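Local atomic coordinates of oxidoreductase, 2OG-Fe oxygenase family protein, putative, expressed (Oryza sativa subsp. japonica, PDB entry 5XOI), a protein that probably acts as an iron(II)- and 2-oxoglutarate-dependent dioxygenase of the AlkB family, this chain being its oxygenase domain with manganese at the metal site. Residues S100-F103 with L104-K107; K18-H22 with D23-D27; D73-P76 with F77-A80. One frame throughout, in Å; residues are numbered along the deposited sequence.

Contact 1 (S100-F103 with L104-K107); sequences SNEF and LRQK
Carboxylate oxygen OE1 of Glu-102 is gripped by two nitrogens of one arginine: NE of Arg-105 lies 3.0 Å from it and NH2 of Arg-105 lies 3.1 Å from it, a side-on salt bridge in which both donors converge on a single atom. OE1 sits close to the guanidinium plane, but the carboxylate is turned 52° against that plane, and NE approaches from above the carboxylate while NH2 comes in on the anti side. With CG anti to the backbone N (chi1 177°) and a bend at chi2, Glu-102 reaches along the helix and also serves its next turn: NE2 of Gln-106 donates to OE2 of Glu-102 at 2.9 Å, which accepts with its anti lone pair in a nearly straight bond of 166°. One face of the Arg-105 guanidinium rests over the carbonyl O of Asn-101, which lies 3.6 Å above the plane. At the end of the segment, CG of Lys-107 stands over a face of the Phe-103 ring, 4.0 Å from its centroid, a CH-pi contact. Leu-104 and Phe-103 also touch Tyr-8 of strand 6-10, and the Asn-101 side chain accepts from Leu-117 N. Backbone bonds such as Leu-104 N to Ser-100 O complete the last turns of helix 87-106. Three donors on the two oxygens would probably stabilise the charged form of Glu-102 and fix the rotation of its carboxylate.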
loop_
_atom_site.group_PDB
_atom_site.type_symbol
_atom_site.label_atom_id
_atom_site.label_comp_id
_atom_site.label_asym_id
_atom_site.label_seq_id
_atom_site.Cartn_x
_atom_site.Cartn_y
_atom_site.Cartn_z
ATOM N N SER A 100 3.040 4.676 14.607
ATOM C CA SER A 100 1.745 5.343 14.515
ATOM C C SER A 100 1.033 5.359 15.864
ATOM O O SER A 100 0.456 6.377 16.262
ATOM C CB SER A 100 0.880 4.655 13.465
ATOM O OG SER A 100 1.432 4.820 12.175
ATOM N N ASN A 101 1.026 4.224 16.564
ATOM C CA ASN A 101 0.302 4.169 17.827
ATOM C C ASN A 101 0.946 5.055 18.877
ATOM O O ASN A 101 0.245 5.611 19.723
ATOM C CB ASN A 101 0.206 2.727 18.312
ATOM C CG ASN A 101 -0.913 1.980 17.620
ATOM O OD1 ASN A 101 -1.773 2.607 17.004
ATOM N ND2 ASN A 101 -0.898 0.647 17.691
ATOM N N GLU A 102 2.267 5.213 18.829
ATOM C CA GLU A 102 2.925 6.148 19.731
ATOM C C GLU A 102 2.522 7.579 19.404
ATOM O O GLU A 102 2.255 8.378 20.307
ATOM C CB GLU A 102 4.442 5.978 19.647
ATOM C CG GLU A 102 5.221 6.973 20.501
ATOM C CD GLU A 102 5.009 6.757 21.983
ATOM O OE1 GLU A 102 4.569 5.647 22.366
ATOM O OE2 GLU A 102 5.286 7.701 22.765
ATOM N N PHE A 103 2.466 7.908 18.112
ATOM C CA PHE A 103 1.979 9.215 17.687
ATOM C C PHE A 103 0.553 9.452 18.176
ATOM O O PHE A 103 0.247 10.508 18.736
ATOM C CB PHE A 103 2.078 9.291 16.161
ATOM C CG PHE A 103 1.380 10.459 15.540
ATOM C CD1 PHE A 103 1.854 11.743 15.724
ATOM C CD2 PHE A 103 0.289 10.263 14.706
ATOM C CE1 PHE A 103 1.232 12.827 15.121
ATOM C CE2 PHE A 103 -0.347 11.337 14.103
ATOM C CZ PHE A 103 0.129 12.627 14.311
ATOM N N LEU A 104 -0.340 8.475 17.960
ATOM C CA LEU A 104 -1.728 8.627 18.391
ATOM C C LEU A 104 -1.841 8.729 19.908
ATOM O O LEU A 104 -2.723 9.433 20.416
ATOM C CB LEU A 104 -2.573 7.456 17.877
ATOM C CG LEU A 104 -2.735 7.326 16.347
ATOM C CD1 LEU A 104 -3.283 5.968 15.994
ATOM C CD2 LEU A 104 -3.663 8.398 15.805
ATOM N N ARG A 105 -0.971 8.027 20.641
ATOM C CA ARG A 105 -0.916 8.187 22.094
ATOM C C ARG A 105 -0.595 9.626 22.476
ATOM O O ARG A 105 -1.208 10.200 23.387
ATOM C CB ARG A 105 0.150 7.257 22.684
ATOM C CG ARG A 105 -0.327 5.900 23.111
ATOM C CD ARG A 105 0.785 5.144 23.841
ATOM N NE ARG A 105 1.840 4.665 22.955
ATOM C CZ ARG A 105 1.799 3.526 22.268
ATOM N NH1 ARG A 105 0.741 2.718 22.334
ATOM N NH2 ARG A 105 2.818 3.199 21.501
ATOM N N GLN A 106 0.390 10.221 21.807
ATOM C CA GLN A 106 0.806 11.558 22.205
ATOM C C GLN A 106 -0.206 12.617 21.786
ATOM O O GLN A 106 -0.341 13.639 22.463
ATOM C CB GLN A 106 2.193 11.861 21.637
ATOM C CG GLN A 106 3.303 11.067 22.337
ATOM C CD GLN A 106 4.681 11.406 21.814
ATOM O OE1 GLN A 106 4.930 12.530 21.380
ATOM N NE2 GLN A 106 5.584 10.432 21.843
ATOM N N LYS A 107 -0.945 12.390 20.712
ATOM C CA LYS A 107 -1.924 13.364 20.259
ATOM C C LYS A 107 -3.260 13.246 20.981
ATOM O O LYS A 107 -4.179 14.018 20.683
ATOM C CB LYS A 107 -2.129 13.225 18.748
ATOM C CG LYS A 107 -0.882 13.606 17.934
ATOM C CD LYS A 107 -0.546 15.093 18.092
ATOM C CE LYS A 107 0.915 15.305 18.497
ATOM N NZ LYS A 107 1.186 16.691 18.997
#

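Contact 2 (K18-H22 with D23-D27); sequences KFLKH and DDQVD
Gln-25 reaches back from the first turn of helix 22-37 to the preceding loop, its NE2 donating to the carbonyl O of Leu-20 at 3.2 Å. The donor stands 42° above that carbonyl plane. Having CG beside the backbone N (chi1 -72°) and an extended chain beyond it lets Gln-25 pass CB of Leu-20, which its CG meets at 3.6 Å. NE2 of Gln-25 also donates to a water oxygen 3.1 Å away that is weakly bonded to Lys-18 NZ; OE1 of Gln-25 is hydrogen-bonded to Ser-184 OG. An alanine at Gln-25 is likely to leave the Leu-20 carbonyl and Ser-184 without these amide partners and to open a gap beside Leu-20.

Lys-21 and Asp-24 run side by side, pointing the same way; their side chains come closest at CB of Lys-21 and OD2 of Asp-24, 3.6 Å. Bends at chi3 and chi4 of Lys-21 leave its NZ 4.8 Å from OD2 of Asp-24, too far for a salt bridge. The His-22 imidazole, its CG anti to the backbone N, is nearly perpendicular to the Asp-23 carboxylate (85°), with CD2 of His-22 3.2 Å from OD1 of Asp-23. That ring also stacks with Trp-212 and is hydrogen-bonded to Glu-216 OE1 through NE2. Gln-25 N to Lys-21 O and Val-26 N to His-22 O are the first i to i+4 bonds of helix 22-37, which starts just after Lys-21 at the N-cap.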
loop_
_atom_site.group_PDB
_atom_site.type_symbol
_atom_site.label_atom_id
_atom_site.label_comp_id
_atom_site.label_asym_id
_atom_site.label_seq_id
_atom_site.Cartn_x
_atom_site.Cartn_y
_atom_site.Cartn_z
ATOM N N LYS A 18 8.544 9.858 4.938
ATOM C CA LYS A 18 9.937 9.420 4.784
ATOM C C LYS A 18 10.309 8.361 5.826
ATOM O O LYS A 18 11.410 8.356 6.382
ATOM C CB LYS A 18 10.891 10.617 4.852
ATOM C CG LYS A 18 10.660 11.668 3.759
ATOM C CD LYS A 18 10.705 11.049 2.366
ATOM C CE LYS A 18 10.266 12.047 1.280
ATOM N NZ LYS A 18 10.716 11.649 -0.105
ATOM N N PHE A 19 9.362 7.468 6.117
ATOM C CA PHE A 19 9.579 6.468 7.160
ATOM C C PHE A 19 10.603 5.418 6.733
ATOM O O PHE A 19 11.399 4.949 7.559
ATOM C CB PHE A 19 8.242 5.812 7.514
ATOM C CG PHE A 19 8.291 4.926 8.718
ATOM C CD1 PHE A 19 8.380 5.469 9.991
ATOM C CD2 PHE A 19 8.225 3.546 8.581
ATOM C CE1 PHE A 19 8.414 4.643 11.119
ATOM C CE2 PHE A 19 8.261 2.711 9.699
ATOM C CZ PHE A 19 8.358 3.265 10.967
ATOM N N LEU A 20 10.601 5.030 5.455
ATOM C CA LEU A 20 11.510 3.991 4.972
ATOM C C LEU A 20 12.951 4.501 4.892
ATOM O O LEU A 20 13.227 5.503 4.226
ATOM C CB LEU A 20 11.053 3.500 3.596
ATOM C CG LEU A 20 9.656 2.876 3.565
ATOM C CD1 LEU A 20 9.249 2.468 2.134
ATOM C CD2 LEU A 20 9.602 1.674 4.485
ATOM N N LYS A 21 13.875 3.787 5.543
ATOM C CA LYS A 21 15.281 4.182 5.527
ATOM C C LYS A 21 15.869 4.035 4.125
ATOM O O LYS A 21 15.335 3.328 3.271
ATOM C CB LYS A 21 16.112 3.335 6.495
ATOM C CG LYS A 21 15.723 3.423 7.957
ATOM C CD LYS A 21 16.818 2.785 8.801
ATOM C CE LYS A 21 16.248 1.881 9.875
ATOM N NZ LYS A 21 15.184 2.579 10.649
ATOM N N HIS A 22 17.006 4.708 3.914
ATOM C CA HIS A 22 17.720 4.683 2.636
ATOM C C HIS A 22 17.923 3.262 2.128
ATOM O O HIS A 22 17.481 2.902 1.024
ATOM C CB HIS A 22 19.079 5.390 2.814
ATOM C CG HIS A 22 19.995 5.298 1.625
ATOM N ND1 HIS A 22 20.510 6.413 0.995
ATOM C CD2 HIS A 22 20.522 4.230 0.979
ATOM C CE1 HIS A 22 21.294 6.035 -0.000
ATOM N NE2 HIS A 22 21.312 4.715 -0.037
ATOM N N ASP A 23 18.638 2.449 2.912
ATOM C CA ASP A 23 19.013 1.122 2.439
ATOM C C ASP A 23 17.796 0.216 2.328
ATOM O O ASP A 23 17.794 -0.719 1.520
ATOM C CB ASP A 23 20.065 0.505 3.368
ATOM C CG ASP A 23 21.491 0.929 3.012
ATOM O OD1 ASP A 23 21.713 1.420 1.885
ATOM O OD2 ASP A 23 22.399 0.763 3.859
ATOM N N ASP A 24 16.759 0.478 3.127
ATOM C CA ASP A 24 15.543 -0.319 3.042
ATOM C C ASP A 24 14.799 -0.062 1.741
ATOM O O ASP A 24 14.269 -1.001 1.142
ATOM C CB ASP A 24 14.634 -0.034 4.231
ATOM C CG ASP A 24 15.220 -0.540 5.524
ATOM O OD1 ASP A 24 16.045 -1.481 5.459
ATOM O OD2 ASP A 24 14.862 -0.005 6.588
ATOM N N GLN A 25 14.728 1.200 1.303
ATOM C CA GLN A 25 14.110 1.497 0.010
ATOM C C GLN A 25 14.861 0.798 -1.114
ATOM O O GLN A 25 14.258 0.191 -2.008
ATOM C CB GLN A 25 14.080 3.009 -0.230
ATOM C CG GLN A 25 13.083 3.775 0.622
ATOM C CD GLN A 25 12.930 5.217 0.176
ATOM O OE1 GLN A 25 12.587 5.494 -0.979
ATOM N NE2 GLN A 25 13.185 6.148 1.091
ATOM N N VAL A 26 16.190 0.871 -1.087
ATOM C CA VAL A 26 16.966 0.178 -2.110
ATOM C C VAL A 26 16.710 -1.318 -2.041
ATOM O O VAL A 26 16.511 -1.980 -3.069
ATOM C CB VAL A 26 18.458 0.505 -1.960
ATOM C CG1 VAL A 26 19.272 -0.274 -2.989
ATOM C CG2 VAL A 26 18.666 1.996 -2.101
ATOM N N ASP A 27 16.696 -1.870 -0.827
ATOM C CA ASP A 27 16.495 -3.302 -0.660
ATOM C C ASP A 27 15.111 -3.716 -1.137
ATOM O O ASP A 27 14.952 -4.780 -1.745
ATOM C CB ASP A 27 16.696 -3.676 0.810
ATOM C CG ASP A 27 16.607 -5.166 1.059
ATOM O OD1 ASP A 27 17.178 -5.948 0.272
ATOM O OD2 ASP A 27 15.979 -5.552 2.066
HETATM O O HOH W 1 12.821 9.171 0.704
#

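Contact 3 (D73-P76 with F77-A80); sequences DTRP and FDGA
Arg-75 and Asp-78 form the tight side of this turn through a paired salt bridge, one guanidinium nitrogen to each carboxylate oxygen. NH2 of Arg-75 is 2.9 Å from OD2 of Asp-78 at 172°, and NE of Arg-75 is 3.1 Å from OD1 of Asp-78, on its syn lone pair. The Asp-78 oxygens lie close to the guanidinium plane, at its edge, and the two planes are only 25° apart. OD1 of Asp-78 also takes Ala-80 N at 3.1 Å from above the carboxylate, an Asx turn that helps fix its rotation. CZ of Phe-77 lies 3.3 Å above one Arg-75 guanidinium face, offset toward its rim, and CB of Ala-80 approaches NE of Arg-75 to 3.7 Å. The backbone closes with Arg-75 N to Ala-80 O at 2.9 Å; Gly-79 N to Arg-75 O is a weak bond at a poor 129°.

Arg-75 and Ala-80 are buried, whereas Pro-76, Phe-77, Asp-78 and Gly-79 are exposed. Contacts thin out at Pro-76 and at Thr-74, whose CA meets Ala-80 O in a CA-H...O contact of 3.3 Å, with CB close by. The turn lies in the loop that follows strand 70-72 and leads to helix 87-106: Arg-75 NH1 is hydrogen-bonded to Gly-41 O, Phe-77 meets the Tyr-43 ring, and Pro-76 touches Asn-63 and Asp-65 of strand 63-65.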
loop_
_atom_site.group_PDB
_atom_site.type_symbol
_atom_site.label_atom_id
_atom_site.label_comp_id
_atom_site.label_asym_id
_atom_site.label_seq_id
_atom_site.Cartn_x
_atom_site.Cartn_y
_atom_site.Cartn_z
ATOM N N ASP A 73 -4.235 -19.485 -2.944
ATOM C CA ASP A 73 -2.840 -19.919 -2.861
ATOM C C ASP A 73 -2.033 -19.661 -4.121
ATOM O O ASP A 73 -0.808 -19.526 -4.036
ATOM C CB ASP A 73 -2.739 -21.423 -2.592
ATOM C CG ASP A 73 -3.432 -21.836 -1.335
ATOM O OD1 ASP A 73 -3.720 -20.954 -0.497
ATOM O OD2 ASP A 73 -3.674 -23.048 -1.184
ATOM N N THR A 74 -2.667 -19.680 -5.291
ATOM C CA THR A 74 -1.949 -19.559 -6.552
ATOM C C THR A 74 -2.722 -18.645 -7.491
ATOM O O THR A 74 -3.937 -18.477 -7.363
ATOM C CB THR A 74 -1.754 -20.915 -7.242
ATOM O OG1 THR A 74 -3.020 -21.379 -7.725
ATOM C CG2 THR A 74 -1.168 -21.948 -6.275
ATOM N N ARG A 75 -2.005 -18.069 -8.448
ATOM C CA ARG A 75 -2.664 -17.318 -9.512
ATOM C C ARG A 75 -3.366 -18.300 -10.435
ATOM O O ARG A 75 -2.730 -19.240 -10.921
ATOM C CB ARG A 75 -1.663 -16.493 -10.317
ATOM C CG ARG A 75 -1.049 -15.332 -9.588
ATOM C CD ARG A 75 0.463 -15.497 -9.563
ATOM N NE ARG A 75 1.072 -15.425 -10.898
ATOM C CZ ARG A 75 1.677 -14.345 -11.391
ATOM N NH1 ARG A 75 1.742 -13.225 -10.679
ATOM N NH2 ARG A 75 2.221 -14.389 -12.594
ATOM N N PRO A 76 -4.667 -18.135 -10.686
ATOM C CA PRO A 76 -5.363 -19.087 -11.563
ATOM C C PRO A 76 -4.810 -19.146 -12.976
ATOM O O PRO A 76 -4.696 -20.244 -13.531
ATOM C CB PRO A 76 -6.811 -18.578 -11.545
ATOM C CG PRO A 76 -6.945 -17.887 -10.253
ATOM C CD PRO A 76 -5.603 -17.226 -10.004
ATOM N N PHE A 77 -4.436 -18.006 -13.570
ATOM C CA PHE A 77 -4.148 -17.998 -15.004
ATOM C C PHE A 77 -2.858 -18.733 -15.354
ATOM O O PHE A 77 -2.744 -19.256 -16.467
ATOM C CB PHE A 77 -4.109 -16.560 -15.533
ATOM C CG PHE A 77 -2.972 -15.732 -14.985
ATOM C CD1 PHE A 77 -3.126 -15.000 -13.823
ATOM C CD2 PHE A 77 -1.766 -15.658 -15.665
ATOM C CE1 PHE A 77 -2.083 -14.230 -13.331
ATOM C CE2 PHE A 77 -0.724 -14.894 -15.175
ATOM C CZ PHE A 77 -0.883 -14.185 -14.013
ATOM N N ASP A 78 -1.875 -18.791 -14.445
ATOM C CA ASP A 78 -0.663 -19.549 -14.731
ATOM C C ASP A 78 -0.266 -20.532 -13.640
ATOM O O ASP A 78 0.784 -21.172 -13.764
ATOM C CB ASP A 78 0.520 -18.607 -15.050
ATOM C CG ASP A 78 0.934 -17.708 -13.876
ATOM O OD1 ASP A 78 0.359 -17.806 -12.775
ATOM O OD2 ASP A 78 1.858 -16.876 -14.068
ATOM N N GLY A 79 -1.075 -20.693 -12.592
ATOM C CA GLY A 79 -0.768 -21.646 -11.550
ATOM C C GLY A 79 0.402 -21.304 -10.649
ATOM O O GLY A 79 0.751 -22.123 -9.790
ATOM N N ALA A 80 1.004 -20.122 -10.783
ATOM C CA ALA A 80 2.176 -19.796 -9.976
ATOM C C ALA A 80 1.796 -19.504 -8.533
ATOM O O ALA A 80 0.798 -18.835 -8.256
ATOM C CB ALA A 80 2.906 -18.587 -10.556
#

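How the contacts relate
The three contacts follow one another along the chain in the order 2, 3, 1, and none touches another. Contacts 1 and 2 are the closest pair, about 6 Å between nearest atoms and 22 Å between centres; they are also joined through helix 87-106, whose end is contact 1 and whose Ile-92 is touched by Leu-20 and Asp-24 of contact 2. Contact 3 is remote, its centre 40 Å from that of contact 1, on the opposite side of the chain's centre. Relative to residues that bind 2-oxoglutarate, which is absent from this model, the Leu-20 side chain is about 10 Å from that of Arg-223, and the Phe-77 side chain about 11 Å from that of Arg-48; contact 1 lies away from the site.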